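Local coordinates for mitochondrial association factor 1 (PDB 6BXS), which probably takes part in the association of the parasite with host mitochondria, and is built on a macro domain, a fold known for binding ADP-ribose, at residues N176-D179 against S180-N183; G195-S198 against E199-T203; E89-E92 against I93-L97; V60-N63 against G64-D68. One frame throughout, in Å; residues are numbered along the deposited sequence.

Interaction 1: residues N176-D179 against S180-N183; sequences NASD and SAYN
The ring of Tyr182 meets Ala177 at its edge, near the ring plane: Ala177 CB lies 4.4 Å from Tyr182 CD1 and 4.3 Å from Tyr182 CB. CG of Tyr182 stands opposite the backbone N (chi1 -174°), which sends the ring away from the loop after the CB contact, toward Ile233 and Ala236 of helix 230-248; Arg228 adds a cation-pi contact. A second flat group, the amide of Asn183, lies beside a carbonyl without bonding to it. Its ND2 is 3.2 Å from Asp179 O, but the angle is poor, and that oxygen instead takes the straight bond from Asn183 N at 2.8 Å (N-H...O 170°). Asp179 OD1 forms a salt bridge with Arg228, whose NH2 also bonds Ala177 O. One guanidinium thereby ties the loop to the first turn of the helix. That turn is the start of helix 179-202 in the macro-domain fold, and Ser178 sits at its N-cap position. Ser178 O receives Tyr182 N at 2.7 Å, nearly in line with the C=O bond (C=O...N 170°), and so closes the first turn. The Ser178 hydroxyl lies alongside that turn, with OG 3.7 Å from Ala181 CB. The backbone N of Ser178 is held by Glu139 OE1 of helix 137-140, against which Ala177 and Ala181 also rest. Asn176 OD1 is hydrogen-bonded to Arg227 N.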
loop_
_atom_site.group_PDB
_atom_site.type_symbol
_atom_site.label_atom_id
_atom_site.label_comp_id
_atom_site.label_asym_id
_atom_site.label_seq_id
_atom_site.Cartn_x
_atom_site.Cartn_y
_atom_site.Cartn_z
ATOM N N ASN A 176 -7.081 5.893 17.121
ATOM C CA ASN A 176 -7.981 6.151 18.243
ATOM C C ASN A 176 -9.318 5.431 18.087
ATOM O O ASN A 176 -10.136 5.422 19.008
ATOM C CB ASN A 176 -8.216 7.654 18.408
ATOM C CG ASN A 176 -7.006 8.372 18.973
ATOM O OD1 ASN A 176 -5.929 7.788 19.105
ATOM N ND2 ASN A 176 -7.177 9.646 19.308
ATOM N N ALA A 177 -9.546 4.839 16.918
ATOM C CA ALA A 177 -10.692 3.956 16.731
ATOM C C ALA A 177 -10.607 2.817 17.739
ATOM O O ALA A 177 -9.512 2.367 18.076
ATOM C CB ALA A 177 -10.734 3.413 15.309
ATOM N N SER A 178 -11.755 2.362 18.228
ATOM C CA SER A 178 -11.787 1.276 19.200
ATOM C C SER A 178 -11.194 0.011 18.582
ATOM O O SER A 178 -11.194 -0.145 17.360
ATOM C CB SER A 178 -13.216 1.021 19.682
ATOM O OG SER A 178 -14.042 0.579 18.620
ATOM N N ASP A 179 -10.683 -0.879 19.428
ATOM C CA ASP A 179 -9.998 -2.084 18.967
ATOM C C ASP A 179 -10.841 -2.888 17.985
ATOM O O ASP A 179 -10.346 -3.336 16.952
ATOM C CB ASP A 179 -9.615 -2.967 20.157
ATOM C CG ASP A 179 -8.565 -2.332 21.047
ATOM O OD1 ASP A 179 -7.978 -1.304 20.646
ATOM O OD2 ASP A 179 -8.317 -2.867 22.149
ATOM N N SER A 180 -12.118 -3.058 18.310
ATOM C CA SER A 180 -13.022 -3.842 17.480
ATOM C C SER A 180 -13.145 -3.249 16.078
ATOM O O SER A 180 -13.035 -3.963 15.081
ATOM C CB SER A 180 -14.400 -3.930 18.137
ATOM O OG SER A 180 -15.217 -4.881 17.476
ATOM N N ALA A 181 -13.367 -1.939 16.004
ATOM C CA ALA A 181 -13.508 -1.261 14.720
ATOM C C ALA A 181 -12.164 -1.167 14.008
ATOM O O ALA A 181 -12.085 -1.313 12.788
ATOM C CB ALA A 181 -14.101 0.126 14.911
ATOM N N TYR A 182 -11.113 -0.923 14.783
ATOM C CA TYR A 182 -9.766 -0.780 14.243
ATOM C C TYR A 182 -9.294 -2.065 13.568
ATOM O O TYR A 182 -8.862 -2.047 12.415
ATOM C CB TYR A 182 -8.791 -0.385 15.354
ATOM C CG TYR A 182 -7.400 -0.065 14.861
ATOM C CD1 TYR A 182 -7.087 1.200 14.389
ATOM C CD2 TYR A 182 -6.398 -1.026 14.869
ATOM C CE1 TYR A 182 -5.820 1.502 13.937
ATOM C CE2 TYR A 182 -5.123 -0.733 14.419
ATOM C CZ TYR A 182 -4.840 0.535 13.954
ATOM O OH TYR A 182 -3.576 0.839 13.502
ATOM N N ASN A 183 -9.374 -3.176 14.294
ATOM C CA ASN A 183 -8.946 -4.470 13.769
ATOM C C ASN A 183 -9.731 -4.854 12.521
ATOM O O ASN A 183 -9.167 -5.349 11.546
ATOM C CB ASN A 183 -9.104 -5.560 14.833
ATOM C CG ASN A 183 -8.108 -5.419 15.971
ATOM O OD1 ASN A 183 -7.015 -4.878 15.795
ATOM N ND2 ASN A 183 -8.480 -5.916 17.144
#

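Interaction 2: residues G195-S198 against E199-T203; sequences GAVS and EYNKT. With SO4 (sulfate ion), chain D; SO4 (sulfate ion), chain G.
Glu199 N bonds Gly195 O at 2.9 Å, and Tyr200 N to Ala196 O and Asn201 N to Val197 O are likewise sound i to i+4 helical bonds, whereas Lys202 N to Ser198 O is long and weak at 3.5 Å. Thr203 gives OG1 to Tyr200 O at 2.6 Å, in the carbonyl plane, and the same oxygen also accepts Thr203 N. In van der Waals contact, the Val197 and Asn201 side chains lie side by side and point the same way, with Val197 CG1 3.6 Å from Asn201 ND2. Among charged and solvent-mediated links, Lys202 NZ forms a salt bridge with Glu199 OE2 at 3.6 Å, and one water donates to both Ser198 OG and Glu199 OE1. Two sulfates, probably from the crystallisation liquor, are bound: Asn201 ND2 donates to O2 of one at 3.1 Å (N-H...O 166°), and Lys202 NZ to O2 of the other at 3.0 Å. Tyr200 CG, opposite its backbone N (chi1 165°), carries the ring away from residues 195-198 toward the strands. There it stacks edge-to-face with Phe124 of strand 120-126 and touches Leu149 and Ile151 of strand 147-152, while Tyr200 OH and Asn201 OD1 fasten the helix to the Lys209 and Val211 backbone.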
loop_
_atom_site.group_PDB
_atom_site.type_symbol
_atom_site.label_atom_id
_atom_site.label_comp_id
_atom_site.label_asym_id
_atom_site.label_seq_id
_atom_site.Cartn_x
_atom_site.Cartn_y
_atom_site.Cartn_z
ATOM N N GLY A 195 -6.208 -8.158 -2.480
ATOM C CA GLY A 195 -7.289 -8.378 -3.422
ATOM C C GLY A 195 -7.088 -7.595 -4.705
ATOM O O GLY A 195 -7.329 -8.106 -5.802
ATOM N N ALA A 196 -6.643 -6.350 -4.568
ATOM C CA ALA A 196 -6.373 -5.500 -5.722
ATOM C C ALA A 196 -5.299 -6.121 -6.609
ATOM O O ALA A 196 -5.441 -6.171 -7.831
ATOM C CB ALA A 196 -5.947 -4.114 -5.274
ATOM N N VAL A 197 -4.221 -6.584 -5.983
ATOM C CA VAL A 197 -3.130 -7.224 -6.711
ATOM C C VAL A 197 -3.615 -8.494 -7.399
ATOM O O VAL A 197 -3.364 -8.698 -8.585
ATOM C CB VAL A 197 -1.958 -7.570 -5.776
ATOM C CG1 VAL A 197 -0.913 -8.406 -6.509
ATOM C CG2 VAL A 197 -1.327 -6.297 -5.226
ATOM N N SER A 198 -4.294 -9.347 -6.639
ATOM C CA SER A 198 -4.841 -10.593 -7.167
ATOM C C SER A 198 -5.719 -10.345 -8.384
ATOM O O SER A 198 -5.563 -10.991 -9.417
ATOM C CB SER A 198 -5.650 -11.318 -6.092
ATOM O OG SER A 198 -6.379 -12.395 -6.653
ATOM N N GLU A 199 -6.643 -9.402 -8.250
ATOM C CA GLU A 199 -7.575 -9.090 -9.323
ATOM C C GLU A 199 -6.850 -8.447 -10.505
ATOM O O GLU A 199 -7.153 -8.741 -11.660
ATOM C CB GLU A 199 -8.680 -8.166 -8.806
ATOM C CG GLU A 199 -10.039 -8.399 -9.433
ATOM C CD GLU A 199 -10.577 -9.793 -9.171
ATOM O OE1 GLU A 199 -10.385 -10.306 -8.049
ATOM O OE2 GLU A 199 -11.185 -10.378 -10.091
ATOM N N TYR A 200 -5.885 -7.582 -10.212
ATOM C CA TYR A 200 -5.141 -6.887 -11.260
ATOM C C TYR A 200 -4.281 -7.848 -12.079
ATOM O O TYR A 200 -4.195 -7.722 -13.299
ATOM C CB TYR A 200 -4.260 -5.789 -10.654
ATOM C CG TYR A 200 -3.199 -5.266 -11.595
ATOM C CD1 TYR A 200 -3.496 -4.285 -12.533
ATOM C CD2 TYR A 200 -1.897 -5.748 -11.545
ATOM C CE1 TYR A 200 -2.528 -3.804 -13.396
ATOM C CE2 TYR A 200 -0.924 -5.273 -12.403
ATOM C CZ TYR A 200 -1.244 -4.301 -13.326
ATOM O OH TYR A 200 -0.275 -3.824 -14.179
ATOM N N ASN A 201 -3.647 -8.807 -11.413
ATOM C CA ASN A 201 -2.786 -9.758 -12.110
ATOM C C ASN A 201 -3.572 -10.693 -13.029
ATOM O O ASN A 201 -2.995 -11.331 -13.907
ATOM C CB ASN A 201 -1.971 -10.581 -11.111
ATOM C CG ASN A 201 -0.753 -9.836 -10.588
ATOM O OD1 ASN A 201 -0.320 -8.840 -11.171
ATOM N ND2 ASN A 201 -0.184 -10.328 -9.493
ATOM N N LYS A 202 -4.885 -10.767 -12.831
ATOM C CA LYS A 202 -5.734 -11.597 -13.682
ATOM C C LYS A 202 -6.093 -10.900 -14.991
ATOM O O LYS A 202 -6.490 -11.551 -15.955
ATOM C CB LYS A 202 -7.021 -11.986 -12.954
ATOM C CG LYS A 202 -6.848 -13.028 -11.862
ATOM C CD LYS A 202 -8.192 -13.638 -11.482
ATOM C CE LYS A 202 -8.485 -13.504 -9.998
ATOM N NZ LYS A 202 -9.934 -13.701 -9.715
ATOM N N THR A 203 -5.964 -9.576 -15.022
ATOM C CA THR A 203 -6.327 -8.797 -16.202
ATOM C C THR A 203 -5.250 -8.912 -17.281
ATOM O O THR A 203 -4.170 -9.439 -17.020
ATOM C CB THR A 203 -6.537 -7.310 -15.848
ATOM O OG1 THR A 203 -5.289 -6.724 -15.463
ATOM C CG2 THR A 203 -7.536 -7.165 -14.715
HETATM S S SO4 D . -1.255 -13.330 -7.203
HETATM O O1 SO4 D . -2.315 -12.819 -6.338
HETATM O O2 SO4 D . -1.537 -12.963 -8.586
HETATM O O3 SO4 D . 0.024 -12.760 -6.796
HETATM O O4 SO4 D . -1.198 -14.785 -7.086
HETATM S S SO4 G . -11.090 -15.212 -5.913
HETATM O O1 SO4 G . -11.664 -14.069 -5.205
HETATM O O2 SO4 G . -11.249 -15.028 -7.353
HETATM O O3 SO4 G . -9.669 -15.324 -5.594
HETATM O O4 SO4 G . -11.778 -16.435 -5.503
HETATM O O HOH W 1 -8.962 -12.428 -6.641
#

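Interaction 3: residues E89-E92 against I93-L97; sequences ESQE and IQERL
Ser90, whose carbonyl oxygen accepts Gln94 N at 3.0 Å, also has a hydroxyl held from several directions: its OG is hydrogen-bonded to Leu86 O and Ser87 O within the helix, and to Ile57 N, the bond that joins the helix to the chain ahead of helix 61-76. The bond between Ile93 N and Glu89 O, also 3.0 Å, is almost straight (N-H...O 174°). On the outer side Arg96, with CG anti to its carbonyl carbon (chi1 -66°) and the chain extended to NE, runs its guanidinium alongside Glu92. Glu92 CB lies over one face of that guanidinium, near its centre, and carboxylate and guanidinium planes are 24° apart; Glu92 OE1 is 4.4 Å from Arg96 NH2 but well out of the guanidinium plane, so any attraction is probably electrostatic only, with no N-H pointing at the oxygen. Gln91 and Glu95 form the next pair. Glu95 OE2 touches Gln91 CG at 3.3 Å, with the amide and carboxylate planes nearly perpendicular, and the amide nitrogen Gln91 NE2 is taken by Gly54 O. Ile93 CD1 reaches Glu89 CG at 4.3 Å, and Glu89 OE2 bonds Ser117 OG. Helix 83-103 thus lies against the sheet: Ile93 rests on Phe120 and Ser123 of strand 120-126 and on Ile111, Leu97 meets Ala125 and Phe148, and Gln94 OE1 takes His150 NE2 of strand 147-152.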
loop_
_atom_site.group_PDB
_atom_site.type_symbol
_atom_site.label_atom_id
_atom_site.label_comp_id
_atom_site.label_asym_id
_atom_site.label_seq_id
_atom_site.Cartn_x
_atom_site.Cartn_y
_atom_site.Cartn_z
ATOM N N GLU A 89 -4.513 16.185 -8.926
ATOM C CA GLU A 89 -4.837 15.190 -9.944
ATOM C C GLU A 89 -5.028 13.806 -9.329
ATOM O O GLU A 89 -6.011 13.122 -9.618
ATOM C CB GLU A 89 -3.750 15.130 -11.014
ATOM C CG GLU A 89 -4.249 14.543 -12.328
ATOM C CD GLU A 89 -3.134 14.093 -13.251
ATOM O OE1 GLU A 89 -2.040 13.746 -12.757
ATOM O OE2 GLU A 89 -3.356 14.083 -14.479
ATOM N N SER A 90 -4.078 13.398 -8.491
ATOM C CA SER A 90 -4.166 12.119 -7.792
ATOM C C SER A 90 -5.449 12.058 -6.975
ATOM O O SER A 90 -6.141 11.040 -6.942
ATOM C CB SER A 90 -2.955 11.922 -6.879
ATOM O OG SER A 90 -2.893 12.938 -5.891
ATOM N N GLN A 91 -5.756 13.172 -6.321
ATOM C CA GLN A 91 -6.964 13.306 -5.521
ATOM C C GLN A 91 -8.221 13.123 -6.374
ATOM O O GLN A 91 -9.120 12.367 -6.005
ATOM C CB GLN A 91 -6.967 14.673 -4.833
ATOM C CG GLN A 91 -8.104 14.913 -3.866
ATOM C CD GLN A 91 -7.909 16.191 -3.069
ATOM O OE1 GLN A 91 -7.815 17.278 -3.640
ATOM N NE2 GLN A 91 -7.827 16.066 -1.749
ATOM N N GLU A 92 -8.273 13.803 -7.515
ATOM C CA GLU A 92 -9.418 13.708 -8.417
ATOM C C GLU A 92 -9.641 12.283 -8.921
ATOM O O GLU A 92 -10.753 11.760 -8.857
ATOM C CB GLU A 92 -9.233 14.646 -9.610
ATOM C CG GLU A 92 -9.511 16.108 -9.302
ATOM C CD GLU A 92 -9.212 17.020 -10.477
ATOM O OE1 GLU A 92 -8.381 16.641 -11.330
ATOM O OE2 GLU A 92 -9.811 18.114 -10.549
ATOM N N ILE A 93 -8.579 11.665 -9.429
ATOM C CA ILE A 93 -8.669 10.317 -9.977
ATOM C C ILE A 93 -9.118 9.304 -8.928
ATOM O O ILE A 93 -9.969 8.459 -9.200
ATOM C CB ILE A 93 -7.315 9.869 -10.566
ATOM C CG1 ILE A 93 -7.002 10.677 -11.828
ATOM C CG2 ILE A 93 -7.332 8.374 -10.889
ATOM C CD1 ILE A 93 -5.594 10.484 -12.361
ATOM N N GLN A 94 -8.539 9.387 -7.735
ATOM C CA GLN A 94 -8.795 8.393 -6.700
ATOM C C GLN A 94 -10.152 8.594 -6.019
ATOM O O GLN A 94 -10.758 7.629 -5.556
ATOM C CB GLN A 94 -7.658 8.410 -5.674
ATOM C CG GLN A 94 -6.335 7.915 -6.268
ATOM C CD GLN A 94 -5.233 7.700 -5.243
ATOM O OE1 GLN A 94 -4.336 6.883 -5.455
ATOM N NE2 GLN A 94 -5.285 8.434 -4.137
ATOM N N GLU A 95 -10.638 9.831 -5.973
ATOM C CA GLU A 95 -11.995 10.083 -5.492
ATOM C C GLU A 95 -13.027 9.433 -6.412
ATOM O O GLU A 95 -13.956 8.773 -5.948
ATOM C CB GLU A 95 -12.276 11.586 -5.393
ATOM C CG GLU A 95 -11.732 12.250 -4.142
ATOM C CD GLU A 95 -12.165 13.699 -4.025
ATOM O OE1 GLU A 95 -13.352 13.941 -3.719
ATOM O OE2 GLU A 95 -11.324 14.597 -4.246
ATOM N N ARG A 96 -12.857 9.636 -7.715
ATOM C CA ARG A 96 -13.766 9.080 -8.713
ATOM C C ARG A 96 -13.748 7.551 -8.705
ATOM O O ARG A 96 -14.796 6.908 -8.781
ATOM C CB ARG A 96 -13.400 9.592 -10.106
ATOM C CG ARG A 96 -13.603 11.085 -10.298
ATOM C CD ARG A 96 -12.938 11.570 -11.576
ATOM N NE ARG A 96 -12.950 13.027 -11.682
ATOM C CZ ARG A 96 -12.174 13.725 -12.507
ATOM N NH1 ARG A 96 -11.310 13.106 -13.300
ATOM N NH2 ARG A 96 -12.256 15.048 -12.535
ATOM N N LEU A 97 -12.553 6.973 -8.624
ATOM C CA LEU A 97 -12.406 5.520 -8.655
ATOM C C LEU A 97 -13.016 4.849 -7.429
ATOM O O LEU A 97 -13.582 3.761 -7.532
ATOM C CB LEU A 97 -10.930 5.136 -8.766
ATOM C CG LEU A 97 -10.315 5.144 -10.167
ATOM C CD1 LEU A 97 -8.820 4.854 -10.092
ATOM C CD2 LEU A 97 -11.008 4.130 -11.071
#

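Interaction 4: residues V60-N63 against G64-D68; sequences VGMN and GEFAD
Gly61 has a positive phi (64°) near the N-terminal end of helix 61-76, where the Gly64 N to Val60 O bond, 3.1 Å, comes in well above the carbonyl plane, while Glu65 N to Gly61 O (3.2 Å) lies in the carbonyl plane and Phe66 N to Met62 O (2.9 Å) nearly follows the C=O direction. Gly64, without a side chain, sits closely against Val60 and Gly61. Among side chains, Met62 and Phe66 carry the contact. Met62 is fully extended, and its CG opposite the backbone N (chi1 -173°) carries the terminal methyl alongside Phe66, to meet the ring at the edge, near the ring plane, with Met62 CE 3.8 Å from Phe66 CE2. Phe66 takes an unusual chi1 of -113°, away from the staggered positions, and its ring also lies against Thr47 and Asp49 of strand 45-50 and Met167 of strand 166-170. Glu65 lays CB 3.4 Å from Met62 O and then bends at its second torsion, leading its end away from residues 60-63. Across this turn the polar links are therefore directional main-chain bonds, and what the side chains add is an undirected methyl-to-ring contact.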
loop_
_atom_site.group_PDB
_atom_site.type_symbol
_atom_site.label_atom_id
_atom_site.label_comp_id
_atom_site.label_asym_id
_atom_site.label_seq_id
_atom_site.Cartn_x
_atom_site.Cartn_y
_atom_site.Cartn_z
ATOM N N VAL A 60 3.203 14.875 3.861
ATOM C CA VAL A 60 4.303 14.455 4.723
ATOM C C VAL A 60 4.361 12.938 4.881
ATOM O O VAL A 60 3.534 12.212 4.331
ATOM C CB VAL A 60 4.179 15.100 6.119
ATOM C CG1 VAL A 60 4.205 16.617 5.998
ATOM C CG2 VAL A 60 2.897 14.643 6.810
ATOM N N GLY A 61 5.342 12.466 5.645
ATOM C CA GLY A 61 5.514 11.044 5.868
ATOM C C GLY A 61 5.840 10.316 4.578
ATOM O O GLY A 61 6.452 10.882 3.672
ATOM N N MET A 62 5.421 9.059 4.491
ATOM C CA MET A 62 5.681 8.244 3.310
ATOM C C MET A 62 4.995 8.811 2.075
ATOM O O MET A 62 5.554 8.784 0.977
ATOM C CB MET A 62 5.208 6.812 3.540
ATOM C CG MET A 62 5.584 5.864 2.416
ATOM S SD MET A 62 4.861 4.237 2.622
ATOM C CE MET A 62 5.585 3.383 1.225
ATOM N N ASN A 63 3.775 9.305 2.258
ATOM C CA ASN A 63 3.016 9.905 1.169
ATOM C C ASN A 63 3.806 11.032 0.523
ATOM O O ASN A 63 3.840 11.163 -0.700
ATOM C CB ASN A 63 1.669 10.422 1.682
ATOM C CG ASN A 63 0.711 10.780 0.559
ATOM O OD1 ASN A 63 0.805 10.252 -0.547
ATOM N ND2 ASN A 63 -0.217 11.685 0.839
ATOM N N GLY A 64 4.454 11.836 1.361
ATOM C CA GLY A 64 5.300 12.916 0.892
ATOM C C GLY A 64 6.515 12.411 0.138
ATOM O O GLY A 64 6.950 13.031 -0.832
ATOM N N GLU A 65 7.067 11.285 0.582
ATOM C CA GLU A 65 8.221 10.689 -0.084
ATOM C C GLU A 65 7.830 10.171 -1.464
ATOM O O GLU A 65 8.605 10.272 -2.415
ATOM C CB GLU A 65 8.813 9.554 0.756
ATOM C CG GLU A 65 9.406 10.004 2.081
ATOM C CD GLU A 65 10.584 10.944 1.910
ATOM O OE1 GLU A 65 11.312 10.816 0.903
ATOM O OE2 GLU A 65 10.779 11.817 2.783
ATOM N N PHE A 66 6.628 9.611 -1.563
ATOM C CA PHE A 66 6.097 9.151 -2.844
ATOM C C PHE A 66 5.966 10.321 -3.816
ATOM O O PHE A 66 6.370 10.229 -4.975
ATOM C CB PHE A 66 4.733 8.475 -2.657
ATOM C CG PHE A 66 4.738 7.001 -2.946
ATOM C CD1 PHE A 66 4.827 6.537 -4.248
ATOM C CD2 PHE A 66 4.636 6.079 -1.918
ATOM C CE1 PHE A 66 4.825 5.181 -4.518
ATOM C CE2 PHE A 66 4.631 4.722 -2.183
ATOM C CZ PHE A 66 4.725 4.273 -3.483
ATOM N N ALA A 67 5.395 11.418 -3.335
ATOM C CA ALA A 67 5.217 12.611 -4.157
ATOM C C ALA A 67 6.559 13.183 -4.601
ATOM O O ALA A 67 6.746 13.503 -5.775
ATOM C CB ALA A 67 4.425 13.652 -3.397
ATOM N N ASP A 68 7.489 13.311 -3.660
ATOM C CA ASP A 68 8.824 13.820 -3.960
ATOM C C ASP A 68 9.515 12.973 -5.022
ATOM O O ASP A 68 10.159 13.503 -5.925
ATOM C CB ASP A 68 9.678 13.859 -2.690
ATOM C CG ASP A 68 9.171 14.870 -1.677
ATOM O OD1 ASP A 68 8.409 15.778 -2.073
ATOM O OD2 ASP A 68 9.536 14.761 -0.488
#

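All four are local contacts along a helix; interaction 1 is where a loop enters one. Each is partly buried. Interactions 1 and 2 share helix 179-202, toward its two ends, with centres about 28 Å apart: the first, mostly at the surface with its tyrosine buried, is anchored by an arginine to the preceding loop; the second sets a buried tyrosine against water and sulfate outside. Interactions 3 and 4 lie on consecutive helices, nearest atoms about 7 Å apart. Interaction 3, mid-helix, pairs exposed charged groups outside with buried, sheet-facing aliphatics, while interaction 4, whose phenylalanine is buried, adds methionine against phenylalanine to its main-chain bonds. Interactions 2 and 4 fall on opposite sides of the chain's centre.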